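Local coordinates for hypothetical protein YCHN (Escherichia coli, PDB 1JX7) that is of unknown function but assembles into a homohexamer, a dimer of trimers, and belongs to the DsrE/DsrF-like family, at residues 75-79 with 95-101; 22-26 with 64-68; 42-47 with 81-85. All coordinates share one frame; numbering follows the deposited sequence.

Contact 1: 75-79 with 95-101; sequences VKLCK and GVEIGTL
Leu77 and Val96 form the tight, buried side of this parallel strand pair. CG1 of Val96 lies 3.5 Å from CD1 of Leu77 and also touches its CG. Beside them the methyls Val75 CG1 and Val96 CG2 meet at 3.8 Å. The pairing rests on alternating backbone bonds: Glu97 N gives to Val75 O at 2.9 Å, Leu77 N to Glu97 O and Gly99 N to Leu77 O. The last two are modelled too short for their lengths to be trusted at 2.8 Å resolution. Lys79 N then donates to Gly99 O over 2.7 Å, carrying the pairing into the next helix. Gly99, also buried, puts no side chain beside the Lys76 stem.

The solvent side belongs to Glu97 and Lys79, both exposed. Lys76 bends at chi2 (-66°), which turns its otherwise extended chain along the neighbouring strand until NZ reaches Glu97 OE1, a salt bridge of 3.2 Å met from 58° out of the carboxylate plane. Lys79 CD lies on Ile98 CG2 at 3.5 Å.

Strand 75-78, helix 79-84 and strand 96-99 make a beta-alpha-beta unit whose two strands pair directly here, 96-99 being outermost within this chain. Beyond 75-78, strand 36-41 continues the sheet, while Glu103 and Trp107 of helix 101-107 touch Lys76, and Thr82 of helix 79-84 packs against Leu77 and Ile98.

Contact 2: 22-26 with 64-68; sequences LRLAI and MLEIL
Leu22 opens the contact from helix 17-31 by spreading its two methyls over different residues of helix 61-70. CD1 lies 4.1 Å from CB of Met64, a selenomethionine in this crystal. CD2 drops between two leucines, 3.8 Å from Leu68 CD1 and 3.9 Å from Leu65 CD2. Leu65 starts out pointing away from the first helix, and its end methyl comes back to make this touch.

One turn on, Ala25 offers a single methyl, directed at the partner helix. Its CB sits 3.7 Å from Leu68 CD1, so this one leucine methyl is shared by Leu22 and Ala25, while Leu68 CD2 lies against the Ala25 backbone.

Ile26, like Leu22, touches three residues. Its CG1 is anti to the carbonyl carbon (chi1 -60°) and the chain is extended beyond it, which carries CD1 across to Met64, 3.9 Å from CB and close to the carbonyl oxygen. The other branch, CG2, meets Ile67 CG2 at 4.0 Å, the two side chains crossing at about a right angle. CG1 itself packs on Leu68 CG.

Between side chains the contacts are all apolar. The short segment axes come within 10.0 Å, their directions 27° apart, and the CA atoms of Leu22 and Met64, and of Ile26 and Leu68, are nearest each other.

The two helices pack side by side on one face of the parallel alpha/beta sheet, both resting on strand 36-41, which lies between them in the chain: Ala25 touches Leu37 and Leu39, and Leu68 shares Leu37. Leu65 also reaches Ile93 in a loop. Beyond the pair, Arg23 and Leu24 pack on Leu101 of a neighbouring subunit, so helix 17-31 lies between helix 61-70 and a subunit interface.

Contact 3: 42-47 with 81-85; sequences MSDAVT and CTDGR
The Arg85 guanidinium lies with one face over the backbone at Ser43 and Asp44: Ser43 C and Asp44 N both stand 3.2 Å from its plane, displaced toward its rim. Cys81 O lies in plane at an edge, although that oxygen is crowded in the model and its place is less sure. The Asp44 carboxylate does not lie flat against the guanidinium, since the two planes are 73° apart. OD2 of Asp44 takes a hydrogen bond from Arg85 NH1, part of a salt bridge whose modelled length is too short to be taken literally.

In this parallel alpha/beta fold, the contact joins the loop following strand 36-41 to helix 79-84, which follows the adjacent strand 75-78. It therefore lies at the C-terminal edge of the sheet, where ligand and active sites of such folds commonly lie. Cys81, with Cys78, forms a CxxC pattern at a helix start, with both thiols free. A redox or sulfur-handling role would be consistent with the family, but remains unproven.

Arg85 has a second acidic partner, since its NH2 forms a salt bridge with Glu16 OE1 of a neighbouring subunit. Acids of two chains thus reach the guanidinium. Pro12 of a further subunit packs on the same arginine.

The hydroxyl of Thr82 is held by Ser88 OG and Lys79 O, outside this contact. Its methyl is modelled too close to Val46 CG1 for that pair to be more than doubtful. The CB of Val46 is directed at helix 79-84, and the sounder touch is made by its other methyl: CG2, anti to the carbonyl carbon, rests on Cys81 CB at 3.8 Å.

Contacts 1 and 3 are neighbours, their centres 10 Å apart, and lie on consecutive elements, strand 75-78 and helix 79-84. Cys78 belongs to contact 1 and Cys81 to contact 3, so the possible CxxC site spans both. They touch directly, with Leu77 CB 3.7 Å from Thr82 CG2. Contact 2 lies elsewhere, its centre about 16 Å from that of contact 1 and about 19 Å from that of contact 3, on the other side of the chain's centre from both. It still reaches contact 1 where Leu65 CD2 meets Val75 CG1 at 4.0 Å, whereas its nearest atoms stay about 6 Å from contact 3. All three border subunit interfaces.

Contact 1: 75-79 with 95-101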
ATOM      1  N   VAL A  75      -4.098 -21.389  13.605  1.00 18.70           N
ATOM      2  CA  VAL A  75      -3.398 -20.336  12.883  1.00 19.23           C
ATOM      3  C   VAL A  75      -2.518 -20.999  11.835  1.00 19.47           C
ATOM      4  O   VAL A  75      -1.515 -21.629  12.163  1.00 19.90           O
ATOM      5  CB  VAL A  75      -2.512 -19.511  13.859  1.00 17.31           C
ATOM      6  CG1 VAL A  75      -1.560 -18.607  13.084  1.00 14.52           C
ATOM      7  CG2 VAL A  75      -3.401 -18.692  14.791  1.00 15.67           C
ATOM      8  N   LYS A  76      -2.900 -20.859  10.570  1.00 16.14           N
ATOM      9  CA  LYS A  76      -2.134 -21.472   9.490  1.00 17.93           C
ATOM     10  C   LYS A  76      -1.361 -20.493   8.616  1.00 19.14           C
ATOM     11  O   LYS A  76      -1.886 -19.436   8.226  1.00 20.61           O
ATOM     12  CB  LYS A  76      -3.076 -22.315   8.613  1.00 24.28           C
ATOM     13  CG  LYS A  76      -3.560 -23.604   9.272  1.00 26.02           C
ATOM     14  CD  LYS A  76      -2.392 -24.556   9.483  1.00 29.69           C
ATOM     15  CE  LYS A  76      -2.843 -25.913   9.990  1.00 31.59           C
ATOM     16  NZ  LYS A  76      -1.702 -26.891  10.051  1.00 31.17           N
ATOM     17  N   LEU A  77      -0.120 -20.831   8.319  1.00 23.71           N
ATOM     18  CA  LEU A  77       0.728 -20.006   7.463  1.00 23.96           C
ATOM     19  C   LEU A  77       0.774 -20.704   6.098  1.00 24.49           C
ATOM     20  O   LEU A  77       0.989 -21.913   6.027  1.00 25.01           O
ATOM     21  CB  LEU A  77       2.144 -19.900   8.030  1.00 11.69           C
ATOM     22  CG  LEU A  77       2.352 -19.491   9.486  1.00 11.73           C
ATOM     23  CD1 LEU A  77       3.840 -19.367   9.751  1.00 11.20           C
ATOM     24  CD2 LEU A  77       1.673 -18.179   9.784  1.00 11.05           C
ATOM     25  N   CYS A  78       0.576 -19.943   5.019  1.00 21.70           N
ATOM     26  CA  CYS A  78       0.580 -20.512   3.675  1.00 21.59           C
ATOM     27  C   CYS A  78       1.928 -21.087   3.271  1.00 20.66           C
ATOM     28  O   CYS A  78       2.953 -20.401   3.299  1.00 20.28           O
ATOM     29  CB  CYS A  78       0.146 -19.462   2.656  1.00 27.02           C
ATOM     30  SG  CYS A  78      -0.263 -20.164   1.047  1.00 31.52           S
ATOM     31  N   LYS A  79       1.907 -22.358   2.874  1.00 22.13           N
ATOM     32  CA  LYS A  79       3.093 -23.099   2.458  1.00 23.07           C
ATOM     33  C   LYS A  79       3.950 -22.399   1.386  1.00 23.01           C
ATOM     34  O   LYS A  79       5.142 -22.171   1.580  1.00 22.95           O
ATOM     35  CB  LYS A  79       2.650 -24.466   1.956  1.00 29.43           C
ATOM     36  CG  LYS A  79       3.767 -25.376   1.532  1.00 29.89           C
ATOM     37  CD  LYS A  79       4.610 -25.784   2.709  1.00 30.60           C
ATOM     38  CE  LYS A  79       5.356 -27.048   2.366  1.00 30.16           C
ATOM     39  NZ  LYS A  79       4.368 -28.014   1.814  1.00 29.42           N
ATOM     40  N   GLY A  95       1.250 -22.681  18.636  1.00 33.85           N
ATOM     41  CA  GLY A  95       0.160 -23.103  17.773  1.00 31.60           C
ATOM     42  C   GLY A  95       0.243 -22.767  16.295  1.00 30.62           C
ATOM     43  O   GLY A  95      -0.504 -23.318  15.497  1.00 32.70           O
ATOM     44  N   VAL A  96       1.139 -21.857  15.915  1.00 29.44           N
ATOM     45  CA  VAL A  96       1.270 -21.468  14.526  1.00 29.25           C
ATOM     46  C   VAL A  96       1.740 -22.631  13.660  1.00 30.31           C
ATOM     47  O   VAL A  96       2.652 -23.353  14.041  1.00 32.11           O
ATOM     48  CB  VAL A  96       2.258 -20.295  14.400  1.00 19.89           C
ATOM     49  CG1 VAL A  96       2.619 -20.057  12.930  1.00 20.54           C
ATOM     50  CG2 VAL A  96       1.632 -19.047  15.006  1.00 17.48           C
ATOM     51  N   GLU A  97       1.116 -22.820  12.501  1.00 34.74           N
ATOM     52  CA  GLU A  97       1.497 -23.905  11.600  1.00 34.56           C
ATOM     53  C   GLU A  97       1.442 -23.557  10.115  1.00 33.33           C
ATOM     54  O   GLU A  97       0.846 -22.562   9.711  1.00 32.88           O
ATOM     55  CB  GLU A  97       0.648 -25.139  11.870  1.00 35.43           C
ATOM     56  CG  GLU A  97       1.028 -25.831  13.153  1.00 39.57           C
ATOM     57  CD  GLU A  97       0.108 -26.975  13.485  1.00 41.99           C
ATOM     58  OE1 GLU A  97      -0.058 -27.853  12.612  1.00 44.19           O
ATOM     59  OE2 GLU A  97      -0.448 -26.998  14.609  1.00 43.73           O
ATOM     60  N   ILE A  98       2.071 -24.410   9.306  1.00 26.62           N
ATOM     61  CA  ILE A  98       2.143 -24.221   7.865  1.00 25.33           C
ATOM     62  C   ILE A  98       1.037 -24.943   7.115  1.00 24.13           C
ATOM     63  O   ILE A  98       1.034 -26.166   7.037  1.00 25.53           O
ATOM     64  CB  ILE A  98       3.512 -24.697   7.348  1.00 21.37           C
ATOM     65  CG1 ILE A  98       4.608 -23.806   7.944  1.00 21.22           C
ATOM     66  CG2 ILE A  98       3.547 -24.666   5.844  1.00 22.60           C
ATOM     67  CD1 ILE A  98       6.009 -24.209   7.577  1.00 21.37           C
ATOM     68  N   GLY A  99       0.098 -24.186   6.554  1.00 27.56           N
ATOM     69  CA  GLY A  99      -1.005 -24.794   5.824  1.00 28.29           C
ATOM     70  C   GLY A  99      -0.910 -24.600   4.324  1.00 28.02           C
ATOM     71  O   GLY A  99       0.106 -24.117   3.808  1.00 29.05           O
ATOM     72  N   THR A 100      -1.965 -24.956   3.608  1.00 12.93           N
ATOM     73  CA  THR A 100      -1.935 -24.829   2.152  1.00 13.51           C
ATOM     74  C   THR A 100      -3.165 -24.145   1.564  1.00 13.53           C
ATOM     75  O   THR A 100      -4.249 -24.187   2.153  1.00 12.71           O
ATOM     76  CB  THR A 100      -1.809 -26.206   1.485  1.00 25.83           C
ATOM     77  OG1 THR A 100      -2.929 -27.026   1.852  1.00 26.83           O
ATOM     78  CG2 THR A 100      -0.516 -26.882   1.913  1.00 24.73           C
ATOM     79  N   LEU A 101      -2.978 -23.532   0.398  1.00 24.88           N
ATOM     80  CA  LEU A 101      -4.055 -22.843  -0.298  1.00 24.27           C
ATOM     81  C   LEU A 101      -5.281 -23.739  -0.343  1.00 24.24           C
ATOM     82  O   LEU A 101      -6.404 -23.282  -0.146  1.00 24.66           O
ATOM     83  CB  LEU A 101      -3.648 -22.500  -1.729  1.00 22.71           C
ATOM     84  CG  LEU A 101      -4.772 -21.921  -2.584  1.00 22.66           C
ATOM     85  CD1 LEU A 101      -5.123 -20.519  -2.103  1.00 21.91           C
ATOM     86  CD2 LEU A 101      -4.337 -21.898  -4.037  1.00 24.16           C
TER

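Contact 2: 22-26 with 64-68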
ATOM      1  N   LEU A  22      -5.762  -9.389  14.134  1.00 23.69           N
ATOM      2  CA  LEU A  22      -5.540 -10.084  15.399  1.00 23.08           C
ATOM      3  C   LEU A  22      -6.328  -9.465  16.550  1.00 22.62           C
ATOM      4  O   LEU A  22      -6.839 -10.167  17.419  1.00 22.04           O
ATOM      5  CB  LEU A  22      -4.047 -10.090  15.725  1.00 14.10           C
ATOM      6  CG  LEU A  22      -3.231 -10.851  14.678  1.00 13.43           C
ATOM      7  CD1 LEU A  22      -1.756 -10.827  15.041  1.00 14.47           C
ATOM      8  CD2 LEU A  22      -3.745 -12.283  14.594  1.00 11.66           C
ATOM      9  N   ARG A  23      -6.424  -8.140  16.551  1.00 21.72           N
ATOM     10  CA  ARG A  23      -7.151  -7.446  17.596  1.00 21.12           C
ATOM     11  C   ARG A  23      -8.625  -7.826  17.498  1.00 20.62           C
ATOM     12  O   ARG A  23      -9.272  -8.051  18.502  1.00 21.40           O
ATOM     13  CB  ARG A  23      -6.962  -5.932  17.447  1.00 25.51           C
ATOM     14  CG  ARG A  23      -7.333  -5.166  18.688  1.00 28.97           C
ATOM     15  CD  ARG A  23      -6.938  -3.705  18.591  1.00 32.74           C
ATOM     16  NE  ARG A  23      -7.649  -2.983  17.534  1.00 36.02           N
ATOM     17  CZ  ARG A  23      -7.495  -1.688  17.292  1.00 38.83           C
ATOM     18  NH1 ARG A  23      -6.660  -0.975  18.036  1.00 39.47           N
ATOM     19  NH2 ARG A  23      -8.174  -1.095  16.318  1.00 39.26           N
ATOM     20  N   LEU A  24      -9.141  -7.920  16.270  1.00 24.44           N
ATOM     21  CA  LEU A  24     -10.536  -8.276  16.035  1.00 23.65           C
ATOM     22  C   LEU A  24     -10.738  -9.751  16.385  1.00 24.73           C
ATOM     23  O   LEU A  24     -11.781 -10.135  16.921  1.00 25.99           O
ATOM     24  CB  LEU A  24     -10.897  -8.055  14.565  1.00 20.79           C
ATOM     25  CG  LEU A  24     -12.380  -7.856  14.209  1.00 22.74           C
ATOM     26  CD1 LEU A  24     -12.534  -7.889  12.702  1.00 21.78           C
ATOM     27  CD2 LEU A  24     -13.231  -8.928  14.814  1.00 23.90           C
ATOM     28  N   ALA A  25      -9.740 -10.564  16.075  1.00 17.50           N
ATOM     29  CA  ALA A  25      -9.781 -11.999  16.341  1.00 16.45           C
ATOM     30  C   ALA A  25      -9.880 -12.305  17.839  1.00 15.73           C
ATOM     31  O   ALA A  25     -10.702 -13.111  18.267  1.00 15.68           O
ATOM     32  CB  ALA A  25      -8.547 -12.679  15.756  1.00 17.06           C
ATOM     33  N   ILE A  26      -9.036 -11.659  18.626  1.00 15.69           N
ATOM     34  CA  ILE A  26      -9.023 -11.850  20.068  1.00 14.97           C
ATOM     35  C   ILE A  26     -10.363 -11.362  20.611  1.00 16.32           C
ATOM     36  O   ILE A  26     -10.890 -11.899  21.593  1.00 15.50           O
ATOM     37  CB  ILE A  26      -7.866 -11.051  20.718  1.00  8.63           C
ATOM     38  CG1 ILE A  26      -6.510 -11.528  20.152  1.00  8.63           C
ATOM     39  CG2 ILE A  26      -7.916 -11.210  22.217  1.00  8.63           C
ATOM     40  CD1 ILE A  26      -5.273 -10.707  20.598  1.00  8.63           C
HETATM   41  N   MSE A  64      -0.052 -11.571  20.581  1.00 22.39           N
HETATM   42  CA  MSE A  64      -1.427 -11.650  20.109  1.00 21.90           C
HETATM   43  C   MSE A  64      -1.728 -13.006  19.479  1.00 21.88           C
HETATM   44  O   MSE A  64      -2.864 -13.478  19.497  1.00 21.17           O
HETATM   45  CB  MSE A  64      -1.717 -10.505  19.122  1.00 16.43           C
HETATM   46  CG  MSE A  64      -1.760  -9.134  19.793  1.00 14.10           C
HETATM   47 SE   MSE A  64      -1.891  -7.774  18.648  1.00  8.63          SE
HETATM   48  CE  MSE A  64      -0.411  -7.938  17.938  1.00  9.35           C
ATOM     49  N   LEU A  65      -0.700 -13.647  18.932  1.00 21.67           N
ATOM     50  CA  LEU A  65      -0.877 -14.960  18.328  1.00 22.14           C
ATOM     51  C   LEU A  65      -0.882 -16.046  19.399  1.00 22.43           C
ATOM     52  O   LEU A  65      -1.547 -17.063  19.257  1.00 21.10           O
ATOM     53  CB  LEU A  65       0.241 -15.228  17.306  1.00 17.57           C
ATOM     54  CG  LEU A  65      -0.046 -14.595  15.939  1.00 18.56           C
ATOM     55  CD1 LEU A  65       1.172 -14.746  15.031  1.00 18.31           C
ATOM     56  CD2 LEU A  65      -1.275 -15.260  15.315  1.00 18.19           C
ATOM     57  N   GLU A  66      -0.138 -15.821  20.474  1.00 19.87           N
ATOM     58  CA  GLU A  66      -0.084 -16.787  21.553  1.00 19.72           C
ATOM     59  C   GLU A  66      -1.412 -16.746  22.300  1.00 19.20           C
ATOM     60  O   GLU A  66      -1.919 -17.784  22.755  1.00 18.46           O
ATOM     61  CB  GLU A  66       1.093 -16.473  22.473  1.00 26.62           C
ATOM     62  CG  GLU A  66       2.392 -16.381  21.687  1.00 29.64           C
ATOM     63  CD  GLU A  66       3.626 -16.361  22.560  1.00 32.61           C
ATOM     64  OE1 GLU A  66       3.659 -15.575  23.539  1.00 32.29           O
ATOM     65  OE2 GLU A  66       4.568 -17.118  22.259  1.00 34.79           O
ATOM     66  N   ILE A  67      -1.992 -15.558  22.406  1.00 15.54           N
ATOM     67  CA  ILE A  67      -3.288 -15.384  23.051  1.00 16.94           C
ATOM     68  C   ILE A  67      -4.324 -16.200  22.277  1.00 17.82           C
ATOM     69  O   ILE A  67      -5.198 -16.834  22.863  1.00 19.05           O
ATOM     70  CB  ILE A  67      -3.726 -13.892  23.048  1.00 23.99           C
ATOM     71  CG1 ILE A  67      -2.779 -13.058  23.897  1.00 24.83           C
ATOM     72  CG2 ILE A  67      -5.145 -13.764  23.575  1.00 23.56           C
ATOM     73  CD1 ILE A  67      -3.087 -11.587  23.892  1.00 24.82           C
ATOM     74  N   LEU A  68      -4.225 -16.186  20.945  1.00 20.27           N
ATOM     75  CA  LEU A  68      -5.146 -16.925  20.105  1.00 20.04           C
ATOM     76  C   LEU A  68      -4.836 -18.418  20.047  1.00 22.08           C
ATOM     77  O   LEU A  68      -5.751 -19.241  20.052  1.00 22.59           O
ATOM     78  CB  LEU A  68      -5.156 -16.351  18.690  1.00 12.91           C
ATOM     79  CG  LEU A  68      -5.984 -15.096  18.384  1.00 11.92           C
ATOM     80  CD1 LEU A  68      -5.634 -14.575  16.996  1.00 10.26           C
ATOM     81  CD2 LEU A  68      -7.470 -15.410  18.477  1.00  9.91           C
TER

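Contact 3: 42-47 with 81-85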
HETATM    1  N   MSE A  42      -1.602 -15.266   4.578  1.00 16.53           N
HETATM    2  CA  MSE A  42      -1.003 -15.389   3.252  1.00 16.67           C
HETATM    3  C   MSE A  42       0.134 -14.392   3.065  1.00 15.54           C
HETATM    4  O   MSE A  42       0.406 -13.568   3.929  1.00 14.68           O
HETATM    5  CB  MSE A  42      -2.056 -15.157   2.156  1.00 25.13           C
HETATM    6  CG  MSE A  42      -3.173 -16.189   2.117  1.00 26.44           C
HETATM    7 SE   MSE A  42      -4.221 -16.030   0.680  1.00 27.97          SE
HETATM    8  CE  MSE A  42      -4.910 -14.406   0.947  1.00 28.44           C
ATOM      9  N   SER A  43       0.789 -14.489   1.909  1.00 18.24           N
ATOM     10  CA  SER A  43       1.856 -13.610   1.542  1.00 19.15           C
ATOM     11  C   SER A  43       2.696 -13.082   2.700  1.00 18.69           C
ATOM     12  O   SER A  43       3.165 -13.872   3.523  1.00 18.76           O
ATOM     13  CB  SER A  43       1.325 -12.439   0.738  1.00 26.16           C
ATOM     14  OG  SER A  43       0.476 -11.632   1.531  1.00 29.46           O
ATOM     15  N   ASP A  44       2.895 -11.771   2.800  1.00 27.63           N
ATOM     16  CA  ASP A  44       3.539 -11.057   3.894  1.00 28.28           C
ATOM     17  C   ASP A  44       3.214 -11.321   5.368  1.00 28.65           C
ATOM     18  O   ASP A  44       4.131 -11.327   6.210  1.00 29.01           O
ATOM     19  CB  ASP A  44       3.464  -9.569   3.676  1.00 31.48           C
ATOM     20  CG  ASP A  44       3.989  -9.160   2.327  1.00 33.47           C
ATOM     21  OD1 ASP A  44       4.023  -7.943   2.063  1.00 35.09           O
ATOM     22  OD2 ASP A  44       4.368 -10.056   1.533  1.00 36.44           O
ATOM     23  N   ALA A  45       1.948 -11.549   5.698  1.00 23.79           N
ATOM     24  CA  ALA A  45       1.545 -11.795   7.087  1.00 22.47           C
ATOM     25  C   ALA A  45       2.158 -13.076   7.637  1.00 21.33           C
ATOM     26  O   ALA A  45       2.000 -13.402   8.805  1.00 22.66           O
ATOM     27  CB  ALA A  45      -0.009 -11.871   7.191  1.00  8.63           C
ATOM     28  N   VAL A  46       2.879 -13.789   6.784  1.00 22.62           N
ATOM     29  CA  VAL A  46       3.475 -15.057   7.146  1.00 23.05           C
ATOM     30  C   VAL A  46       4.710 -14.983   8.029  1.00 21.95           C
ATOM     31  O   VAL A  46       5.001 -15.916   8.778  1.00 20.70           O
ATOM     32  CB  VAL A  46       3.782 -15.864   5.857  1.00 19.01           C
ATOM     33  CG1 VAL A  46       4.854 -16.887   6.110  1.00 19.58           C
ATOM     34  CG2 VAL A  46       2.507 -16.550   5.385  1.00 18.30           C
ATOM     35  N   THR A  47       5.452 -13.872   7.944  1.00 12.06           N
ATOM     36  CA  THR A  47       6.646 -13.718   8.767  1.00 10.23           C
ATOM     37  C   THR A  47       6.224 -13.489  10.213  1.00 10.37           C
ATOM     38  O   THR A  47       7.032 -13.655  11.133  1.00  9.60           O
ATOM     39  CB  THR A  47       7.542 -12.533   8.263  1.00 12.01           C
ATOM     40  OG1 THR A  47       6.825 -11.297   8.348  1.00 12.40           O
ATOM     41  CG2 THR A  47       7.956 -12.742   6.827  1.00  9.92           C
ATOM     42  N   CYS A  81       3.988 -19.376   0.476  1.00 19.72           N
ATOM     43  CA  CYS A  81       4.477 -18.099   0.974  1.00 21.48           C
ATOM     44  C   CYS A  81       5.686 -18.262   1.892  1.00 20.59           C
ATOM     45  O   CYS A  81       6.712 -17.615   1.686  1.00 18.93           O
ATOM     46  CB  CYS A  81       3.356 -17.354   1.718  1.00 54.20           C
ATOM     47  SG  CYS A  81       1.969 -16.839   0.672  1.00 62.40           S
ATOM     48  N   THR A  82       5.562 -19.126   2.898  1.00 26.42           N
ATOM     49  CA  THR A  82       6.647 -19.350   3.842  1.00 26.13           C
ATOM     50  C   THR A  82       7.903 -19.880   3.164  1.00 28.11           C
ATOM     51  O   THR A  82       9.020 -19.510   3.540  1.00 29.26           O
ATOM     52  CB  THR A  82       6.245 -20.349   4.940  1.00 19.05           C
ATOM     53  OG1 THR A  82       6.033 -21.639   4.368  1.00 21.37           O
ATOM     54  CG2 THR A  82       4.980 -19.907   5.620  1.00 16.95           C
ATOM     55  N   ASP A  83       7.737 -20.757   2.162  1.00 25.77           N
ATOM     56  CA  ASP A  83       8.886 -21.307   1.455  1.00 26.00           C
ATOM     57  C   ASP A  83       9.667 -20.192   0.756  1.00 25.35           C
ATOM     58  O   ASP A  83      10.895 -20.155   0.790  1.00 25.04           O
ATOM     59  CB  ASP A  83       8.459 -22.333   0.404  1.00 40.74           C
ATOM     60  CG  ASP A  83       7.762 -23.532   1.011  1.00 43.25           C
ATOM     61  OD1 ASP A  83       8.300 -24.138   1.955  1.00 43.79           O
ATOM     62  OD2 ASP A  83       6.661 -23.882   0.523  1.00 46.03           O
ATOM     63  N   GLY A  84       8.930 -19.283   0.117  1.00 27.21           N
ATOM     64  CA  GLY A  84       9.566 -18.194  -0.592  1.00 26.72           C
ATOM     65  C   GLY A  84      10.344 -17.266   0.319  1.00 26.92           C
ATOM     66  O   GLY A  84      11.332 -16.664  -0.115  1.00 27.36           O
ATOM     67  N   ARG A  85       9.927 -17.156   1.573  1.00 20.66           N
ATOM     68  CA  ARG A  85      10.604 -16.262   2.502  1.00 20.44           C
ATOM     69  C   ARG A  85      11.580 -16.999   3.439  1.00 21.27           C
ATOM     70  O   ARG A  85      12.164 -16.396   4.339  1.00 20.70           O
ATOM     71  CB  ARG A  85       9.561 -15.464   3.293  1.00 23.32           C
ATOM     72  CG  ARG A  85       8.237 -15.335   2.551  1.00 24.67           C
ATOM     73  CD  ARG A  85       7.628 -13.943   2.522  1.00 23.99           C
ATOM     74  NE  ARG A  85       6.485 -13.924   1.601  1.00 25.08           N
ATOM     75  CZ  ARG A  85       5.887 -12.820   1.143  1.00 25.54           C
ATOM     76  NH1 ARG A  85       6.317 -11.619   1.510  1.00 26.52           N
ATOM     77  NH2 ARG A  85       4.870 -12.918   0.301  1.00 25.99           N
TER